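Local coordinates for oligopeptide ABC transporter, periplasmic oligopeptide-binding protein, putative (Thermotoga maritima MSB8, PDB 5IPW), which probably binds oligopeptides in the periplasm as the solute-binding component of a peptide-importing ABC transporter, at residues 394-399 and 569-574; 504-509 and 514-519; 532-537 and 555-560; 560-565 and 573-578. One frame throughout, in Å; residues are numbered along the deposited sequence.

Contact 1: 394-399 and 569-574; sequences SPYFDP and DKIKEL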
# COMPACT_ATOMS: atom_id res chain seq x y z
N SER A 394 -7.59 -7.86 5.09
CA SER A 394 -7.80 -6.58 4.44
C SER A 394 -9.23 -6.13 4.67
O SER A 394 -10.14 -6.95 4.69
CB SER A 394 -7.51 -6.70 2.94
OG SER A 394 -8.54 -7.38 2.26
N PRO A 395 -9.44 -4.81 4.81
CA PRO A 395 -10.70 -4.29 5.32
C PRO A 395 -11.94 -4.89 4.68
O PRO A 395 -12.86 -5.30 5.38
CB PRO A 395 -10.63 -2.79 5.01
CG PRO A 395 -9.49 -2.62 4.06
CD PRO A 395 -8.54 -3.72 4.38
N TYR A 396 -11.94 -4.96 3.35
CA TYR A 396 -13.12 -5.35 2.59
C TYR A 396 -13.06 -6.80 2.12
O TYR A 396 -13.86 -7.20 1.26
CB TYR A 396 -13.29 -4.41 1.41
CG TYR A 396 -12.94 -2.98 1.74
CD1 TYR A 396 -13.68 -2.27 2.68
CD2 TYR A 396 -11.84 -2.36 1.15
CE1 TYR A 396 -13.35 -0.96 3.00
CE2 TYR A 396 -11.51 -1.05 1.47
CZ TYR A 396 -12.26 -0.36 2.40
OH TYR A 396 -11.93 0.93 2.71
N PHE A 397 -12.14 -7.58 2.69
CA PHE A 397 -11.95 -9.00 2.35
C PHE A 397 -13.26 -9.74 2.10
O PHE A 397 -14.22 -9.59 2.86
CB PHE A 397 -11.21 -9.71 3.48
CG PHE A 397 -11.05 -11.19 3.27
CD1 PHE A 397 -10.02 -11.67 2.50
CD2 PHE A 397 -11.94 -12.09 3.84
CE1 PHE A 397 -9.85 -13.03 2.30
CE2 PHE A 397 -11.79 -13.45 3.64
CZ PHE A 397 -10.74 -13.92 2.87
N ASP A 398 -13.27 -10.55 1.05
CA ASP A 398 -14.46 -11.32 0.69
C ASP A 398 -14.14 -12.81 0.73
O ASP A 398 -13.40 -13.31 -0.13
CB ASP A 398 -14.99 -10.91 -0.67
CG ASP A 398 -16.41 -11.39 -0.90
OD1 ASP A 398 -16.73 -12.53 -0.48
OD2 ASP A 398 -17.22 -10.64 -1.49
N PRO A 399 -14.70 -13.53 1.72
CA PRO A 399 -14.42 -14.96 1.89
C PRO A 399 -15.11 -15.81 0.82
O PRO A 399 -14.53 -16.77 0.31
CB PRO A 399 -14.98 -15.27 3.28
CG PRO A 399 -16.06 -14.26 3.49
CD PRO A 399 -15.71 -13.05 2.68
N ASP A 569 -18.15 2.85 7.53
CA ASP A 569 -19.23 1.87 7.61
C ASP A 569 -19.83 1.67 6.23
O ASP A 569 -19.93 0.55 5.73
CB ASP A 569 -20.34 2.33 8.57
CG ASP A 569 -19.88 2.40 10.02
OD1 ASP A 569 -18.72 2.04 10.31
OD2 ASP A 569 -20.69 2.83 10.87
N LYS A 570 -20.23 2.79 5.61
CA LYS A 570 -20.87 2.77 4.30
C LYS A 570 -19.92 2.24 3.23
O LYS A 570 -20.32 1.49 2.34
CB LYS A 570 -21.38 4.17 3.90
CG LYS A 570 -22.87 4.24 3.55
CD LYS A 570 -23.28 3.28 2.43
CE LYS A 570 -24.79 3.08 2.38
NZ LYS A 570 -25.16 1.79 1.75
N ILE A 571 -18.64 2.61 3.33
CA ILE A 571 -17.63 2.12 2.40
C ILE A 571 -17.62 0.59 2.44
O ILE A 571 -17.76 -0.05 1.40
CB ILE A 571 -16.22 2.68 2.72
CG1 ILE A 571 -16.05 4.07 2.11
CG2 ILE A 571 -15.13 1.78 2.15
CD1 ILE A 571 -16.80 5.17 2.82
N LYS A 572 -17.47 0.02 3.63
CA LYS A 572 -17.38 -1.44 3.80
C LYS A 572 -18.61 -2.17 3.25
O LYS A 572 -18.50 -3.25 2.67
CB LYS A 572 -17.16 -1.81 5.28
CG LYS A 572 -16.84 -3.28 5.51
CD LYS A 572 -16.03 -3.53 6.78
CE LYS A 572 -14.59 -3.01 6.66
NZ LYS A 572 -13.65 -3.62 7.64
N GLU A 573 -19.77 -1.55 3.42
CA GLU A 573 -21.02 -2.08 2.86
C GLU A 573 -21.04 -1.95 1.33
O GLU A 573 -21.54 -2.84 0.64
CB GLU A 573 -22.23 -1.35 3.46
CG GLU A 573 -22.46 -1.64 4.94
CD GLU A 573 -23.44 -0.69 5.58
OE1 GLU A 573 -24.12 0.08 4.86
OE2 GLU A 573 -23.55 -0.71 6.83
N LEU A 574 -20.53 -0.83 0.81
CA LEU A 574 -20.46 -0.60 -0.64
C LEU A 574 -19.43 -1.51 -1.33
O LEU A 574 -19.67 -2.01 -2.43
CB LEU A 574 -20.16 0.87 -0.94
CG LEU A 574 -21.32 1.84 -0.66
CD1 LEU A 574 -20.82 3.28 -0.64
CD2 LEU A 574 -22.46 1.69 -1.65
O HOH W 1 -16.30 -5.09 2.40

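Contact 2: 504-509 and 514-519; sequences PMVIFP and IADFWY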
# COMPACT_ATOMS: atom_id res chain seq x y z
N PRO A 504 -7.96 1.92 -7.57
CA PRO A 504 -9.23 1.22 -7.74
C PRO A 504 -9.52 0.65 -9.13
O PRO A 504 -10.61 0.11 -9.33
CB PRO A 504 -10.25 2.31 -7.42
CG PRO A 504 -9.59 3.57 -7.83
CD PRO A 504 -8.15 3.38 -7.45
N MET A 505 -8.59 0.74 -10.07
CA MET A 505 -8.90 0.40 -11.45
C MET A 505 -9.29 -1.07 -11.64
O MET A 505 -10.12 -1.38 -12.49
CB MET A 505 -7.76 0.77 -12.40
CG MET A 505 -6.55 -0.14 -12.34
SD MET A 505 -5.19 0.50 -13.34
CE MET A 505 -4.64 -1.02 -14.13
N VAL A 506 -8.71 -1.97 -10.85
CA VAL A 506 -8.94 -3.40 -11.04
C VAL A 506 -10.32 -3.84 -10.57
O VAL A 506 -10.92 -4.75 -11.15
CB VAL A 506 -7.85 -4.24 -10.35
CG1 VAL A 506 -8.22 -5.72 -10.32
CG2 VAL A 506 -6.52 -4.06 -11.06
N ILE A 507 -10.84 -3.21 -9.53
CA ILE A 507 -12.16 -3.55 -9.03
C ILE A 507 -13.22 -2.75 -9.77
O ILE A 507 -14.25 -3.29 -10.16
CB ILE A 507 -12.26 -3.33 -7.50
CG1 ILE A 507 -11.74 -4.55 -6.74
CG2 ILE A 507 -13.70 -3.13 -7.06
CD1 ILE A 507 -10.40 -5.09 -7.21
N PHE A 508 -12.95 -1.46 -9.97
CA PHE A 508 -13.95 -0.54 -10.51
C PHE A 508 -13.59 -0.02 -11.90
O PHE A 508 -12.61 0.70 -12.06
CB PHE A 508 -14.11 0.64 -9.56
CG PHE A 508 -14.55 0.23 -8.19
CD1 PHE A 508 -15.83 -0.25 -7.98
CD2 PHE A 508 -13.68 0.30 -7.11
CE1 PHE A 508 -16.25 -0.63 -6.72
CE2 PHE A 508 -14.10 -0.08 -5.84
CZ PHE A 508 -15.38 -0.55 -5.65
N PRO A 509 -14.40 -0.39 -12.91
CA PRO A 509 -14.22 0.19 -14.23
C PRO A 509 -14.35 1.71 -14.20
O PRO A 509 -15.22 2.23 -13.52
CB PRO A 509 -15.36 -0.43 -15.03
CG PRO A 509 -15.58 -1.75 -14.39
CD PRO A 509 -15.34 -1.52 -12.93
N ILE A 514 -6.58 4.95 -16.68
CA ILE A 514 -6.21 3.74 -17.41
C ILE A 514 -7.03 2.55 -16.92
O ILE A 514 -7.36 2.45 -15.74
CB ILE A 514 -4.68 3.45 -17.35
CG1 ILE A 514 -4.22 3.24 -15.90
CG2 ILE A 514 -3.92 4.59 -17.99
CD1 ILE A 514 -2.72 3.08 -15.75
N ALA A 515 -7.37 1.67 -17.85
CA ALA A 515 -8.24 0.53 -17.57
C ALA A 515 -7.42 -0.72 -17.32
O ALA A 515 -6.30 -0.86 -17.81
CB ALA A 515 -9.18 0.30 -18.74
N ASP A 516 -7.99 -1.63 -16.53
CA ASP A 516 -7.44 -2.96 -16.40
C ASP A 516 -7.83 -3.77 -17.62
O ASP A 516 -8.81 -3.46 -18.29
CB ASP A 516 -7.95 -3.68 -15.16
CG ASP A 516 -7.23 -4.99 -14.91
OD1 ASP A 516 -6.08 -4.94 -14.43
OD2 ASP A 516 -7.79 -6.06 -15.24
N PHE A 517 -7.08 -4.82 -17.88
CA PHE A 517 -7.31 -5.65 -19.05
C PHE A 517 -8.73 -6.20 -19.15
O PHE A 517 -9.26 -6.29 -20.26
CB PHE A 517 -6.33 -6.81 -19.07
CG PHE A 517 -4.90 -6.37 -19.13
CD1 PHE A 517 -4.46 -5.57 -20.16
CD2 PHE A 517 -4.00 -6.75 -18.15
CE1 PHE A 517 -3.15 -5.15 -20.22
CE2 PHE A 517 -2.68 -6.34 -18.21
CZ PHE A 517 -2.25 -5.55 -19.24
N TRP A 518 -9.35 -6.54 -18.02
CA TRP A 518 -10.63 -7.27 -18.06
C TRP A 518 -11.78 -6.45 -18.64
O TRP A 518 -12.69 -7.01 -19.22
CB TRP A 518 -11.00 -7.92 -16.70
CG TRP A 518 -11.55 -7.01 -15.61
CD1 TRP A 518 -10.86 -6.46 -14.58
CD2 TRP A 518 -12.92 -6.62 -15.42
NE1 TRP A 518 -11.69 -5.72 -13.78
CE2 TRP A 518 -12.97 -5.81 -14.27
CE3 TRP A 518 -14.11 -6.87 -16.12
CZ2 TRP A 518 -14.15 -5.22 -13.80
CZ3 TRP A 518 -15.29 -6.28 -15.65
CH2 TRP A 518 -15.30 -5.47 -14.51
N TYR A 519 -11.73 -5.12 -18.51
CA TYR A 519 -12.77 -4.29 -19.11
C TYR A 519 -12.24 -3.30 -20.14
O TYR A 519 -12.95 -2.37 -20.50
CB TYR A 519 -13.55 -3.53 -18.03
CG TYR A 519 -12.75 -2.56 -17.20
CD1 TYR A 519 -12.57 -1.24 -17.60
CD2 TYR A 519 -12.20 -2.96 -15.99
CE1 TYR A 519 -11.85 -0.35 -16.83
CE2 TYR A 519 -11.49 -2.07 -15.21
CZ TYR A 519 -11.31 -0.78 -15.63
OH TYR A 519 -10.60 0.11 -14.86

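Contact 3: 532-537 and 555-560; sequences KNIRGV and LVDLYY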
# COMPACT_ATOMS: atom_id res chain seq x y z
N LYS A 532 -22.25 10.64 -19.24
CA LYS A 532 -23.69 10.88 -19.34
C LYS A 532 -24.33 11.00 -17.96
O LYS A 532 -24.84 12.06 -17.60
CB LYS A 532 -24.38 9.77 -20.15
CG LYS A 532 -25.87 9.99 -20.37
CD LYS A 532 -26.48 8.92 -21.26
CE LYS A 532 -28.00 9.02 -21.27
NZ LYS A 532 -28.61 7.94 -22.09
N ASN A 533 -24.28 9.93 -17.18
CA ASN A 533 -25.04 9.84 -15.93
C ASN A 533 -24.41 10.60 -14.77
O ASN A 533 -25.06 11.43 -14.15
CB ASN A 533 -25.24 8.38 -15.54
CG ASN A 533 -25.91 7.58 -16.63
OD1 ASN A 533 -26.18 8.09 -17.72
ND2 ASN A 533 -26.19 6.31 -16.35
N ILE A 534 -23.14 10.31 -14.48
CA ILE A 534 -22.51 10.80 -13.26
C ILE A 534 -22.21 12.30 -13.31
O ILE A 534 -22.44 13.00 -12.33
CB ILE A 534 -21.23 10.01 -12.92
CG1 ILE A 534 -21.58 8.69 -12.23
CG2 ILE A 534 -20.31 10.80 -12.00
CD1 ILE A 534 -22.39 7.72 -13.07
N ARG A 535 -21.72 12.80 -14.45
CA ARG A 535 -21.25 14.19 -14.53
C ARG A 535 -22.31 15.26 -14.14
O ARG A 535 -22.05 16.05 -13.23
CB ARG A 535 -20.64 14.51 -15.90
CG ARG A 535 -19.39 13.73 -16.24
CD ARG A 535 -18.14 14.29 -15.58
NE ARG A 535 -17.01 13.37 -15.74
CZ ARG A 535 -15.78 13.61 -15.29
NH1 ARG A 535 -14.83 12.70 -15.49
NH2 ARG A 535 -15.49 14.74 -14.65
N GLY A 536 -23.48 15.31 -14.79
CA GLY A 536 -23.88 14.43 -15.89
C GLY A 536 -24.01 15.17 -17.21
O GLY A 536 -24.93 14.90 -17.98
N VAL A 537 -23.09 16.10 -17.48
CA VAL A 537 -23.03 16.76 -18.79
C VAL A 537 -22.44 15.78 -19.82
O VAL A 537 -21.28 15.39 -19.72
CB VAL A 537 -22.23 18.10 -18.74
CG1 VAL A 537 -22.87 19.06 -17.74
CG2 VAL A 537 -20.75 17.89 -18.41
N LEU A 555 -20.97 -1.50 -11.10
CA LEU A 555 -19.67 -1.32 -10.44
C LEU A 555 -19.16 0.12 -10.52
O LEU A 555 -18.50 0.60 -9.60
CB LEU A 555 -18.61 -2.26 -11.02
CG LEU A 555 -18.63 -3.69 -10.52
CD1 LEU A 555 -17.69 -4.55 -11.36
CD2 LEU A 555 -18.23 -3.77 -9.05
N VAL A 556 -19.47 0.81 -11.61
CA VAL A 556 -19.12 2.22 -11.74
C VAL A 556 -19.88 3.02 -10.69
O VAL A 556 -19.28 3.79 -9.95
CB VAL A 556 -19.44 2.78 -13.14
CG1 VAL A 556 -19.16 4.27 -13.21
CG2 VAL A 556 -18.63 2.05 -14.21
N ASP A 557 -21.19 2.82 -10.64
CA ASP A 557 -22.06 3.52 -9.69
C ASP A 557 -21.57 3.36 -8.26
O ASP A 557 -21.53 4.32 -7.49
CB ASP A 557 -23.50 3.01 -9.80
CG ASP A 557 -24.19 3.45 -11.07
OD1 ASP A 557 -24.11 4.66 -11.40
OD2 ASP A 557 -24.80 2.60 -11.74
N LEU A 558 -21.20 2.12 -7.91
CA LEU A 558 -20.64 1.82 -6.61
C LEU A 558 -19.40 2.66 -6.32
O LEU A 558 -19.30 3.27 -5.26
CB LEU A 558 -20.28 0.33 -6.50
CG LEU A 558 -21.44 -0.68 -6.48
CD1 LEU A 558 -20.91 -2.09 -6.27
CD2 LEU A 558 -22.46 -0.34 -5.40
N TYR A 559 -18.47 2.71 -7.27
CA TYR A 559 -17.24 3.47 -7.06
C TYR A 559 -17.52 4.93 -6.78
O TYR A 559 -16.94 5.51 -5.86
CB TYR A 559 -16.28 3.38 -8.25
CG TYR A 559 -15.06 4.23 -8.00
CD1 TYR A 559 -14.06 3.80 -7.14
CD2 TYR A 559 -14.95 5.49 -8.57
CE1 TYR A 559 -12.96 4.59 -6.88
CE2 TYR A 559 -13.85 6.29 -8.31
CZ TYR A 559 -12.86 5.84 -7.47
OH TYR A 559 -11.77 6.63 -7.21
N TYR A 560 -18.39 5.54 -7.58
CA TYR A 560 -18.65 6.97 -7.45
C TYR A 560 -19.46 7.32 -6.20
O TYR A 560 -19.44 8.46 -5.73
CB TYR A 560 -19.26 7.54 -8.73
CG TYR A 560 -18.18 7.82 -9.74
CD1 TYR A 560 -17.74 6.84 -10.63
CD2 TYR A 560 -17.54 9.06 -9.76
CE1 TYR A 560 -16.73 7.10 -11.54
CE2 TYR A 560 -16.52 9.32 -10.67
CZ TYR A 560 -16.12 8.34 -11.55
OH TYR A 560 -15.11 8.62 -12.43

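Contact 4: 560-565 and 573-578; sequences YQIAST and ELMAEA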
# COMPACT_ATOMS: atom_id res chain seq x y z
N TYR A 560 -18.39 5.54 -7.58
CA TYR A 560 -18.65 6.97 -7.45
C TYR A 560 -19.46 7.32 -6.20
O TYR A 560 -19.44 8.46 -5.73
CB TYR A 560 -19.26 7.54 -8.73
CG TYR A 560 -18.18 7.82 -9.74
CD1 TYR A 560 -17.74 6.84 -10.63
CD2 TYR A 560 -17.54 9.06 -9.76
CE1 TYR A 560 -16.73 7.10 -11.54
CE2 TYR A 560 -16.52 9.32 -10.67
CZ TYR A 560 -16.12 8.34 -11.55
OH TYR A 560 -15.11 8.62 -12.43
N GLN A 561 -20.15 6.32 -5.66
CA GLN A 561 -20.72 6.43 -4.33
C GLN A 561 -19.61 6.42 -3.30
O GLN A 561 -19.54 7.30 -2.44
CB GLN A 561 -21.70 5.29 -4.04
CG GLN A 561 -23.09 5.52 -4.62
CD GLN A 561 -24.07 4.45 -4.17
OE1 GLN A 561 -24.11 3.36 -4.73
NE2 GLN A 561 -24.86 4.77 -3.14
N ILE A 562 -18.74 5.42 -3.40
CA ILE A 562 -17.63 5.27 -2.46
C ILE A 562 -16.78 6.54 -2.44
O ILE A 562 -16.34 6.98 -1.38
CB ILE A 562 -16.75 4.05 -2.80
CG1 ILE A 562 -17.53 2.76 -2.53
CG2 ILE A 562 -15.48 4.07 -1.96
CD1 ILE A 562 -16.83 1.50 -3.00
N ALA A 563 -16.56 7.12 -3.61
CA ALA A 563 -15.76 8.34 -3.75
C ALA A 563 -16.34 9.54 -3.03
O ALA A 563 -15.59 10.44 -2.63
CB ALA A 563 -15.58 8.67 -5.23
N SER A 564 -17.66 9.57 -2.86
CA SER A 564 -18.35 10.72 -2.29
C SER A 564 -18.70 10.57 -0.80
O SER A 564 -18.92 11.58 -0.12
CB SER A 564 -19.64 10.97 -3.07
OG SER A 564 -20.40 9.78 -3.16
N THR A 565 -18.75 9.34 -0.30
CA THR A 565 -19.13 9.10 1.10
C THR A 565 -17.89 8.90 2.00
O THR A 565 -16.98 8.15 1.65
CB THR A 565 -20.14 7.92 1.22
OG1 THR A 565 -20.60 7.81 2.57
CG2 THR A 565 -19.53 6.58 0.78
N GLU A 573 -19.77 -1.55 3.42
CA GLU A 573 -21.02 -2.08 2.86
C GLU A 573 -21.04 -1.95 1.33
O GLU A 573 -21.54 -2.84 0.64
CB GLU A 573 -22.23 -1.35 3.46
CG GLU A 573 -22.46 -1.64 4.94
CD GLU A 573 -23.44 -0.69 5.58
OE1 GLU A 573 -24.12 0.08 4.86
OE2 GLU A 573 -23.55 -0.71 6.83
N LEU A 574 -20.53 -0.83 0.81
CA LEU A 574 -20.46 -0.60 -0.64
C LEU A 574 -19.43 -1.51 -1.33
O LEU A 574 -19.67 -2.01 -2.43
CB LEU A 574 -20.16 0.87 -0.94
CG LEU A 574 -21.32 1.84 -0.66
CD1 LEU A 574 -20.82 3.28 -0.64
CD2 LEU A 574 -22.46 1.69 -1.65
N MET A 575 -18.29 -1.73 -0.67
CA MET A 575 -17.28 -2.66 -1.18
C MET A 575 -17.78 -4.10 -1.17
O MET A 575 -17.38 -4.90 -2.00
CB MET A 575 -15.99 -2.56 -0.37
CG MET A 575 -15.19 -1.30 -0.63
SD MET A 575 -14.56 -1.14 -2.31
CE MET A 575 -13.48 -2.57 -2.45
N ALA A 576 -18.65 -4.41 -0.21
CA ALA A 576 -19.30 -5.72 -0.15
C ALA A 576 -20.05 -6.00 -1.45
O ALA A 576 -19.91 -7.08 -2.03
CB ALA A 576 -20.26 -5.78 1.03
N GLU A 577 -20.82 -5.02 -1.92
CA GLU A 577 -21.60 -5.15 -3.16
C GLU A 577 -20.70 -5.36 -4.38
O GLU A 577 -20.98 -6.19 -5.24
CB GLU A 577 -22.45 -3.91 -3.40
CG GLU A 577 -23.23 -3.43 -2.19
CD GLU A 577 -24.46 -2.65 -2.58
OE1 GLU A 577 -25.31 -3.22 -3.29
OE2 GLU A 577 -24.58 -1.48 -2.17
N ALA A 578 -19.62 -4.58 -4.44
CA ALA A 578 -18.66 -4.68 -5.52
C ALA A 578 -18.07 -6.08 -5.60
O ALA A 578 -18.00 -6.68 -6.68
CB ALA A 578 -17.55 -3.67 -5.32

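Contact 1: 394-399 and 569-574
The ammonium of Lys572 donates to the backbone carbonyl of Pro395, NZ to O 2.9 Å, and so ties helix 568-584 to the loop ahead of helix 399-403. The donor stands above the carbonyl plane, 38° out of it, rather than on a lone pair. A bend at chi3 (-70°) in an otherwise extended lysine chain brings CE and NZ round to this oxygen. A second, weaker link runs through a water that donates to Lys572 O at 2.9 Å and only weakly to Tyr396 O. On the loop side the backbone forms a type I beta turn from Ser394 to Phe397, closed by Phe397 N on Ser394 O at 2.9 Å. Within this turn CB of Pro395 lies over the centre of the Tyr396 ring, 3.7 Å above its plane. The ring meets the helix slantwise: Ile571 CG2 is 3.4 Å from CE1 and equally near OH, while CD1 lies 4.0 Å from Lys572 CA. Leu501 and Gln499 also touch the ring. An alanine in place of Tyr396 is likely to leave Ile571 CG2 and the ring-covered part of Lys572 without their neighbour and open a gap between turn and helix. Beyond the turn Asp398 N-caps helix 399-403 through OD1 to Trp401 N, and its OD2 meets Arg583 and Thr579 farther along helix 568-584.

Contact 2: 504-509 and 514-519
The Tyr519 ring is sandwiched: Pro509 CA makes a CH-pi contact over one face, 3.6 Å from the ring centroid, and Asp516 O lies over the centre of the opposite face. At its edge, in plane, are Met505 O and Trp518 CD2. The two segments are arms of an irregular loop between strand 489-494 and helix 523-534 that doubles back on itself, and an Asx turn shapes the second arm, with Asp516 OD2 accepting from Trp518 N at 3.2 Å. The Tyr519 hydroxyl donates to Met505 O at 2.8 Å, tilted 23° from the carbonyl plane. Trp518 crosses to the same arm one residue on: NE1 donates to Val506 O at 2.9 Å, nearly straight (162°) and close to the indole plane. CG of Trp518 sits between the backbone N and the carbonyl carbon (chi1 77°), bringing that N-H edge to the carbonyl. Pro509 CG then packs 3.7 Å from Trp518 CH2, so the proline touches both aromatic side chains. Trp518 also stacks on Trp587. A leucine in place of Tyr519 would probably leave Met505 O without its hydroxyl partner and Pro509 CA without a ring face to rest on. Asp516 OD1 has its main partner in Arg340, with which it forms a salt bridge, while Val506 CG2 comes to 3.5 Å from the same oxygen. Farther out, Met505 lies slantwise to Ile514, SD to CG1 3.9 Å.

Contact 3: 532-537 and 555-560
Ile534 meets Tyr560 at about a right angle, its CG2 methyl 4.0 Å from ring atom CD2 and neither squarely over the face nor at the edge. The contact joins two helices that follow each other in the chain, the C-terminal part of helix 523-534 and the middle of helix 550-564, near the protein surface. The approach is light: no hydrogen bond crosses, 158 Å² is buried in all, and the nearest CA atoms, Ile534 and Tyr560, are 8.0 Å apart. Ile534 serves both partners by its branching. Its CG2 lies anti to the backbone N and turns to the tyrosine, while CG1, anti to the carbonyl carbon (chi1 -80°), carries CD1 to Asp557. There the terminal methyl comes within 3.9 Å of Asp557 OD1, the two side chains slanting past each other. This is van der Waals contact; the charge of the carboxylate is met elsewhere, with OD2 in a salt bridge to Arg554 and hydrogen-bonded to Tyr529 OH. Ile534 also packs on Tyr529, and Val556 and Tyr560 both touch Ile530, so the same helix face continues the packing one turn earlier. The Tyr560 ring is bordered within its own helix as well: Val556 O lies at its edge, in plane, and Tyr559 CD2 is 3.7 Å above one face, offset toward the rim.

Contact 4: 560-565 and 573-578
Leu574 CB rests 3.6 Å from Ile562 CG1, the start of a leucine side chain that meets Gln561 and Ile562 of the facing helix and Thr565 just after it. The two helices form an antiparallel helical hairpin: a short connection that includes Thr565 links them, the N-to-C directions stand at 163°, and the axes of the segments approach to 10.3 Å. From CB, CG is anti to the carbonyl carbon (chi1 -71°), and the two methyls then part. CD1 reaches toward the hairpin's turn and meets Thr565 CG2 tip to tip at 3.8 Å, with Ile562 CG1 as near. CD2 goes to Gln561, 3.9 Å from its OE1, where the extended chain of the exposed glutamine passes at about a right angle. Ile562 and Leu574 run past each other in opposite senses, which lets the isoleucine tip continue to the next residue. No hydrogen bond crosses between the helices. Near the turn the backbone carbonyl of Gln561 accepts from both Ser564 N and Thr565 N, at 3.0 Å for the former. Deeper in, Phe508 packs on Ile562, Met575 and Ala578. The bend of Met575 at chi2 (-64°) sets its sulfur beside Ile562: CD1 lies 3.5 Å from SD, with Met575 CG also within 4.0 Å of that methyl.

Overall arrangement
Helices 550-564 and 568-584 join the four sites. Contacts 1 and 4 lie closest, with centres about 9 Å apart: contact 4 pairs the two helices, while contact 1 lays the 394-399 loop on the second, and Tyr396 CG approaches Met575 CG to 3.7 Å. Contact 3 lies about 12 Å from contact 4, centre to centre, and adds the C-terminal part of helix 523-534 to the first helix. Contact 2 meets contacts 3 and 4 through Phe508, whose CZ is 3.6 Å from Ile562 CD1 and whose ring also meets Tyr559. Contacts 1 and 2 do not touch, their nearest atoms being about 6 Å apart. Along the chain, contacts 2 and 3 are nested within the loop closed by contact 1.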